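Local coordinates for mandelate racemase/muconate lactonizing enzyme family protein (PDB 2QDE) that belongs to the mandelate racemase/muconate lactonizing enzyme family of the enolase superfamily and holds a barium ion in its barrel domain, at residues D71-K76 with Q102-V107; E133-G138 with L312-D317; R234-V239 with A263-M268. All blocks are in the same frame, centred on the assembly; numbering follows the deposited sequence.

In the fold
The three contacts follow the two-domain plan of this enolase-superfamily chain. Contact 1 comes first. It closes a 25-residue excursion that includes helix 86-96, within the N-terminal domain, by packing helix 62-78 against helix 101-119. Contact 2 opens later, at strand 135-140, and closes only at the end of helix 303-315. It therefore spans most of the modified (beta/alpha)7beta barrel and ties its first strand to a late helix. Contact 3 lies within that span and joins the end of helix 229-236 to the run into strand 266-269. Contacts 2 and 3 reach the same sheet, with centres about 25 Å apart. Contact 1 precedes both and touches neither.

Contact 1. Residues D71-K76 with Q102-V107; sequences DFFAPK and QAKATV
F73 of helix 62-78 reaches across to K104, A103 and V107 of helix 101-119, and the contact is apolar throughout. The F73 ring carries one side of it. Its CZ lies 3.7 Å from K104 CG. Its CE2 is 4.3 Å from A103 CB, which sits at the ring edge near the ring plane. Further along, F73 CD2 comes 4.1 Å from V107 CG2. K104 CG and V107 CG2 both approach the ring obliquely. F73 CG is anti to its own carbonyl carbon (chi1 -64°), which carries the ring out toward the other helix. The K104 chain crosses the F73 side chain at about a right angle and runs on extended. Its aliphatic part touches the ring, while NZ forms a salt bridge with D94.

No hydrogen bond joins the two segments. Within 102-107, Q102 O accepts from both T106 N and T106 OG1. The T106 OG1 to Q102 O bond is 2.8 Å long. The two donors reach this carbonyl from opposite faces of its plane.

The axes of the two short segments come within 11.8 Å and cross at -36°; the F73 ring spans much of that gap. M93 and L96 of helix 86-96 also touch F73, and M93 packs on V107. L36 of strand 31-40 meets T106 and V107, so helix 101-119 also packs against the antiparallel sheet of the N-terminal domain.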
# COMPACT_ATOMS: atom_id res chain seq x y z
N ASP A 71 40.41 -22.11 3.45
CA ASP A 71 39.92 -22.83 4.62
C ASP A 71 38.51 -23.39 4.49
O ASP A 71 38.12 -24.28 5.26
CB ASP A 71 39.98 -21.94 5.87
CG ASP A 71 41.40 -21.62 6.30
OD1 ASP A 71 42.20 -22.57 6.43
OD2 ASP A 71 41.71 -20.43 6.50
N PHE A 72 37.75 -22.88 3.53
CA PHE A 72 36.37 -23.32 3.35
C PHE A 72 36.00 -23.79 1.94
O PHE A 72 35.70 -24.97 1.74
CB PHE A 72 35.42 -22.21 3.78
CG PHE A 72 35.45 -21.95 5.26
CD1 PHE A 72 34.65 -22.69 6.13
CD2 PHE A 72 36.32 -21.00 5.79
CE1 PHE A 72 34.71 -22.48 7.51
CE2 PHE A 72 36.39 -20.79 7.17
CZ PHE A 72 35.59 -21.53 8.02
N PHE A 73 36.01 -22.88 0.98
CA PHE A 73 35.63 -23.26 -0.38
C PHE A 73 36.46 -24.44 -0.91
O PHE A 73 35.91 -25.39 -1.46
CB PHE A 73 35.74 -22.07 -1.33
CG PHE A 73 34.78 -20.94 -1.02
CD1 PHE A 73 33.57 -21.20 -0.37
CD2 PHE A 73 35.08 -19.63 -1.40
CE1 PHE A 73 32.66 -20.15 -0.10
CE2 PHE A 73 34.18 -18.58 -1.13
CZ PHE A 73 32.97 -18.85 -0.48
N ALA A 74 37.78 -24.36 -0.73
CA ALA A 74 38.69 -25.40 -1.21
C ALA A 74 38.39 -26.82 -0.72
O ALA A 74 38.16 -27.71 -1.52
CB ALA A 74 40.15 -25.02 -0.88
N PRO A 75 38.40 -27.04 0.60
CA PRO A 75 38.11 -28.40 1.07
C PRO A 75 36.65 -28.83 0.95
O PRO A 75 36.35 -29.96 0.58
CB PRO A 75 38.60 -28.38 2.52
CG PRO A 75 38.32 -26.97 2.94
CD PRO A 75 38.77 -26.17 1.73
N LYS A 76 35.73 -27.92 1.25
CA LYS A 76 34.32 -28.25 1.22
C LYS A 76 33.62 -28.26 -0.14
O LYS A 76 32.65 -29.00 -0.31
CB LYS A 76 33.55 -27.31 2.16
CG LYS A 76 33.94 -27.44 3.62
CD LYS A 76 33.66 -28.84 4.14
CE LYS A 76 34.00 -28.96 5.62
NZ LYS A 76 33.20 -27.99 6.42
N GLN A 102 33.16 -10.98 -3.13
CA GLN A 102 34.38 -10.87 -3.93
C GLN A 102 35.17 -12.17 -3.97
O GLN A 102 35.74 -12.52 -5.01
CB GLN A 102 35.26 -9.73 -3.41
CG GLN A 102 36.55 -9.53 -4.18
CD GLN A 102 37.23 -8.21 -3.84
OE1 GLN A 102 37.07 -7.70 -2.74
NE2 GLN A 102 37.99 -7.66 -4.79
N ALA A 103 35.20 -12.88 -2.85
CA ALA A 103 35.89 -14.16 -2.76
C ALA A 103 35.17 -15.17 -3.66
O ALA A 103 35.80 -15.92 -4.40
CB ALA A 103 35.90 -14.65 -1.32
N LYS A 104 33.84 -15.18 -3.58
CA LYS A 104 33.03 -16.08 -4.39
C LYS A 104 33.22 -15.74 -5.87
O LYS A 104 33.36 -16.64 -6.71
CB LYS A 104 31.55 -15.95 -4.03
CG LYS A 104 31.17 -16.43 -2.64
CD LYS A 104 29.72 -16.06 -2.32
CE LYS A 104 29.27 -16.63 -0.99
NZ LYS A 104 27.94 -16.10 -0.57
N ALA A 105 33.23 -14.45 -6.18
CA ALA A 105 33.40 -14.00 -7.56
C ALA A 105 34.73 -14.50 -8.13
O ALA A 105 34.79 -14.96 -9.26
CB ALA A 105 33.35 -12.48 -7.62
N THR A 106 35.78 -14.40 -7.33
CA THR A 106 37.10 -14.83 -7.75
C THR A 106 37.11 -16.31 -8.14
O THR A 106 37.72 -16.69 -9.14
CB THR A 106 38.12 -14.59 -6.63
OG1 THR A 106 38.14 -13.19 -6.33
CG2 THR A 106 39.51 -15.02 -7.07
N VAL A 107 36.43 -17.13 -7.35
CA VAL A 107 36.34 -18.56 -7.63
C VAL A 107 35.59 -18.76 -8.95
O VAL A 107 36.02 -19.52 -9.82
CB VAL A 107 35.58 -19.29 -6.49
CG1 VAL A 107 35.30 -20.74 -6.89
CG2 VAL A 107 36.40 -19.24 -5.22

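Contact 2. Residues E133-G138 with L312-D317; sequences ERIPLG and LLAAND
I135 packs on L313 and A314 in the modified (beta/alpha)7beta barrel, where the strand at 135-136 meets the last turn of helix 303-315. The contact is wholly apolar, and all three residues are buried. No hydrogen bond links the two segments.

I135 supplies the strand side. Its side chain crosses that of L313 at about a right angle. CG1 is anti to the carbonyl carbon of I135 (chi1 -49°), and the chain then extends to CD1 (chi2 162°). This places CD1 against the helix. The other branch, I135 CG2, is 4.2 Å from L313 CD1, so both branches of the isoleucine rest on the leucine. A314 adds its CB, 4.2 Å from I135 CD1. Q324 meets the side chains of both I135 and L313, so a loop residue borders the same contact.

N316 N bonds to L312 O at 2.9 Å, and N316 is the first residue to leave the helical conformation. I135 is paired through its backbone with L357 of strand 356-358, and its side chain touches that residue as well. Beyond the helix end, D317 N bonds to E87 of a neighbouring subunit.

The packing is closest at one point: I135 CD1 lies 3.4 Å from L313 CB, tighter than usual van der Waals contact, and the same methyl is 3.9 Å from A314 N.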
# COMPACT_ATOMS: atom_id res chain seq x y z
N GLU A 133 30.72 -6.76 -30.67
CA GLU A 133 32.15 -6.99 -30.86
C GLU A 133 33.06 -6.12 -30.00
O GLU A 133 34.17 -6.52 -29.67
CB GLU A 133 32.50 -6.85 -32.34
CG GLU A 133 31.72 -7.83 -33.20
CD GLU A 133 31.85 -7.56 -34.67
OE1 GLU A 133 31.81 -6.36 -35.07
OE2 GLU A 133 31.95 -8.54 -35.45
N ARG A 134 32.59 -4.93 -29.66
CA ARG A 134 33.37 -4.03 -28.83
C ARG A 134 32.44 -3.31 -27.87
O ARG A 134 31.25 -3.14 -28.14
CB ARG A 134 34.15 -3.04 -29.69
CG ARG A 134 33.30 -2.11 -30.52
CD ARG A 134 34.21 -1.22 -31.35
NE ARG A 134 33.46 -0.21 -32.08
CZ ARG A 134 34.03 0.73 -32.83
NH1 ARG A 134 35.36 0.78 -32.95
NH2 ARG A 134 33.28 1.63 -33.45
N ILE A 135 33.00 -2.88 -26.75
CA ILE A 135 32.24 -2.23 -25.69
C ILE A 135 32.59 -0.77 -25.51
O ILE A 135 33.73 -0.44 -25.15
CB ILE A 135 32.51 -2.97 -24.35
CG1 ILE A 135 32.33 -4.47 -24.55
CG2 ILE A 135 31.61 -2.42 -23.25
CD1 ILE A 135 32.98 -5.31 -23.46
N PRO A 136 31.62 0.13 -25.74
CA PRO A 136 31.89 1.56 -25.57
C PRO A 136 32.10 1.87 -24.08
O PRO A 136 31.34 1.40 -23.22
CB PRO A 136 30.64 2.22 -26.14
CG PRO A 136 29.56 1.19 -25.87
CD PRO A 136 30.25 -0.10 -26.23
N LEU A 137 33.14 2.65 -23.78
CA LEU A 137 33.47 2.98 -22.41
C LEU A 137 33.39 4.45 -22.03
O LEU A 137 33.45 5.35 -22.87
CB LEU A 137 34.89 2.50 -22.09
CG LEU A 137 35.23 1.02 -22.23
CD1 LEU A 137 36.75 0.84 -22.16
CD2 LEU A 137 34.52 0.22 -21.14
N GLY A 138 33.25 4.67 -20.72
CA GLY A 138 33.22 5.99 -20.13
C GLY A 138 34.34 5.89 -19.11
O GLY A 138 34.83 4.78 -18.87
N LEU A 312 31.56 -10.73 -20.13
CA LEU A 312 30.17 -10.53 -19.76
C LEU A 312 29.54 -9.33 -20.48
O LEU A 312 28.40 -9.41 -20.95
CB LEU A 312 30.05 -10.33 -18.25
CG LEU A 312 28.63 -10.08 -17.73
CD1 LEU A 312 27.84 -11.37 -17.81
CD2 LEU A 312 28.68 -9.56 -16.29
N LEU A 313 30.27 -8.21 -20.56
CA LEU A 313 29.74 -7.01 -21.20
C LEU A 313 29.53 -7.18 -22.71
O LEU A 313 28.71 -6.48 -23.30
CB LEU A 313 30.66 -5.81 -20.96
CG LEU A 313 30.89 -5.40 -19.50
CD1 LEU A 313 31.72 -4.14 -19.45
CD2 LEU A 313 29.56 -5.18 -18.80
N ALA A 314 30.27 -8.10 -23.32
CA ALA A 314 30.14 -8.33 -24.75
C ALA A 314 29.09 -9.40 -25.05
O ALA A 314 28.54 -9.44 -26.15
CB ALA A 314 31.48 -8.73 -25.34
N ALA A 315 28.81 -10.26 -24.08
CA ALA A 315 27.87 -11.35 -24.28
C ALA A 315 26.44 -11.09 -23.80
O ALA A 315 25.48 -11.40 -24.52
CB ALA A 315 28.40 -12.63 -23.63
N ASN A 316 26.29 -10.55 -22.60
CA ASN A 316 24.97 -10.31 -22.03
C ASN A 316 24.15 -9.29 -22.81
O ASN A 316 24.48 -8.11 -22.86
CB ASN A 316 25.10 -9.90 -20.56
CG ASN A 316 23.76 -9.79 -19.87
OD1 ASN A 316 23.15 -8.72 -19.84
ND2 ASN A 316 23.28 -10.90 -19.31
N ASP A 317 23.07 -9.78 -23.41
CA ASP A 317 22.19 -8.96 -24.23
C ASP A 317 21.70 -7.67 -23.57
O ASP A 317 21.68 -6.61 -24.20
CB ASP A 317 20.99 -9.79 -24.68
CG ASP A 317 20.13 -9.05 -25.68
OD1 ASP A 317 20.64 -8.75 -26.78
OD2 ASP A 317 18.97 -8.76 -25.35

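Contact 3. Residues R234-V239 with A263-M268; sequences RLRGKV and AADGLM
D265 OD1 takes a 2.7 Å bond from R236 NH2 and a further hydrogen bond from Y202 OH of a neighbouring subunit. The other carboxylate oxygen is held as well. D265 OD2 accepts from R236 NE at 3.0 Å and from I243 N.

R236 and D265 form a salt bridge. The arginine meets the carboxylate side-on, with NE and NH2 each facing one oxygen. The NE bond is nearly straight (167°), and its acceptor lies close to the guanidinium plane. The NH2 bond is more bent (144°) and reaches OD1 on the syn side. The flat groups are not coplanar. Their planes stand 59° apart, and NE meets OD2 from above the carboxylate plane. Two bonds from the arginine, one from I243 N and one from Y202 OH of the neighbouring subunit should fix the rotation of this buried carboxylate. The opposed charges would probably favour its ionised form.

The rest of the contact is close packing along the arginine chain. R236 CD lies 3.5 Å from A263 C and 3.6 Å from A264 N. A264 O lies over one face of the guanidinium. The R236 chain bends at chi3, which turns the guanidinium toward D265 after CD has passed the backbone of A263 and A264. R236 NH1 makes a weak hydrogen bond to G262 O.

The contact joins the C-terminal end of helix 229-236 to the run into strand 266-269, a later strand of the barrel. It lies at the interface with that neighbouring subunit, whose R234 and K238 come up to R236. The side chain of A264 is about 13 Å from the barium ion. Strand 243-245 lies beside both segments: its I243 packs on R236 and pairs through its backbone with D265, while A245 touches A264.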
# COMPACT_ATOMS: atom_id res chain seq x y z
N ARG A 234 12.69 8.78 -1.42
CA ARG A 234 12.27 10.10 -0.96
C ARG A 234 13.05 11.23 -1.66
O ARG A 234 12.52 12.32 -1.88
CB ARG A 234 12.46 10.23 0.56
CG ARG A 234 11.79 11.45 1.16
CD ARG A 234 12.29 11.76 2.56
NE ARG A 234 12.25 10.59 3.42
CZ ARG A 234 13.32 10.01 3.95
NH1 ARG A 234 14.53 10.49 3.69
NH2 ARG A 234 13.19 8.94 4.73
N LEU A 235 14.30 10.95 -2.02
CA LEU A 235 15.14 11.92 -2.71
C LEU A 235 14.64 12.11 -4.13
O LEU A 235 14.54 13.23 -4.62
CB LEU A 235 16.60 11.45 -2.74
CG LEU A 235 17.64 12.43 -3.27
CD1 LEU A 235 17.64 13.69 -2.40
CD2 LEU A 235 19.03 11.78 -3.24
N ARG A 236 14.33 11.00 -4.79
CA ARG A 236 13.83 11.04 -6.15
C ARG A 236 12.55 11.88 -6.23
O ARG A 236 12.20 12.38 -7.30
CB ARG A 236 13.55 9.62 -6.67
CG ARG A 236 14.79 8.75 -6.79
CD ARG A 236 14.53 7.43 -7.53
NE ARG A 236 13.99 7.68 -8.86
CZ ARG A 236 12.70 7.65 -9.16
NH1 ARG A 236 11.82 7.36 -8.21
NH2 ARG A 236 12.29 7.95 -10.38
N GLY A 237 11.88 12.04 -5.09
CA GLY A 237 10.66 12.82 -5.06
C GLY A 237 10.89 14.30 -4.82
O GLY A 237 9.95 15.10 -4.86
N LYS A 238 12.14 14.68 -4.55
CA LYS A 238 12.47 16.07 -4.29
C LYS A 238 13.45 16.67 -5.31
O LYS A 238 13.66 17.88 -5.31
CB LYS A 238 13.05 16.25 -2.88
CG LYS A 238 12.20 15.72 -1.73
CD LYS A 238 10.76 16.23 -1.77
CE LYS A 238 10.65 17.74 -1.60
NZ LYS A 238 9.21 18.15 -1.49
N VAL A 239 14.06 15.83 -6.14
CA VAL A 239 15.01 16.32 -7.13
C VAL A 239 14.70 15.81 -8.53
O VAL A 239 14.12 14.74 -8.71
CB VAL A 239 16.47 15.92 -6.79
CG1 VAL A 239 16.84 16.45 -5.42
CG2 VAL A 239 16.64 14.41 -6.86
N ALA A 263 13.38 3.25 -5.95
CA ALA A 263 14.55 3.92 -5.38
C ALA A 263 15.64 4.29 -6.39
O ALA A 263 16.65 4.89 -6.00
CB ALA A 263 15.14 3.05 -4.28
N ALA A 264 15.45 3.96 -7.66
CA ALA A 264 16.49 4.27 -8.64
C ALA A 264 16.02 4.47 -10.06
O ALA A 264 15.02 3.89 -10.48
CB ALA A 264 17.58 3.19 -8.60
N ASP A 265 16.78 5.27 -10.81
CA ASP A 265 16.50 5.56 -12.21
C ASP A 265 17.49 4.80 -13.10
O ASP A 265 17.38 4.81 -14.33
CB ASP A 265 16.64 7.06 -12.47
CG ASP A 265 15.60 7.87 -11.71
OD1 ASP A 265 14.40 7.66 -11.98
OD2 ASP A 265 15.99 8.70 -10.85
N GLY A 266 18.45 4.14 -12.46
CA GLY A 266 19.47 3.39 -13.18
C GLY A 266 20.31 2.61 -12.19
O GLY A 266 20.20 2.84 -10.99
N LEU A 267 21.16 1.71 -12.69
CA LEU A 267 21.96 0.87 -11.80
C LEU A 267 23.41 0.70 -12.25
O LEU A 267 23.72 0.81 -13.43
CB LEU A 267 21.33 -0.53 -11.72
CG LEU A 267 19.82 -0.66 -11.47
CD1 LEU A 267 19.35 -2.04 -11.91
CD2 LEU A 267 19.51 -0.42 -10.00
N MET A 268 24.30 0.43 -11.30
CA MET A 268 25.71 0.17 -11.61
C MET A 268 25.99 -1.22 -11.07
O MET A 268 25.45 -1.62 -10.03
CB MET A 268 26.68 1.14 -10.91
CG MET A 268 26.09 2.38 -10.28
SD MET A 268 25.32 3.50 -11.43
CE MET A 268 26.49 3.50 -12.74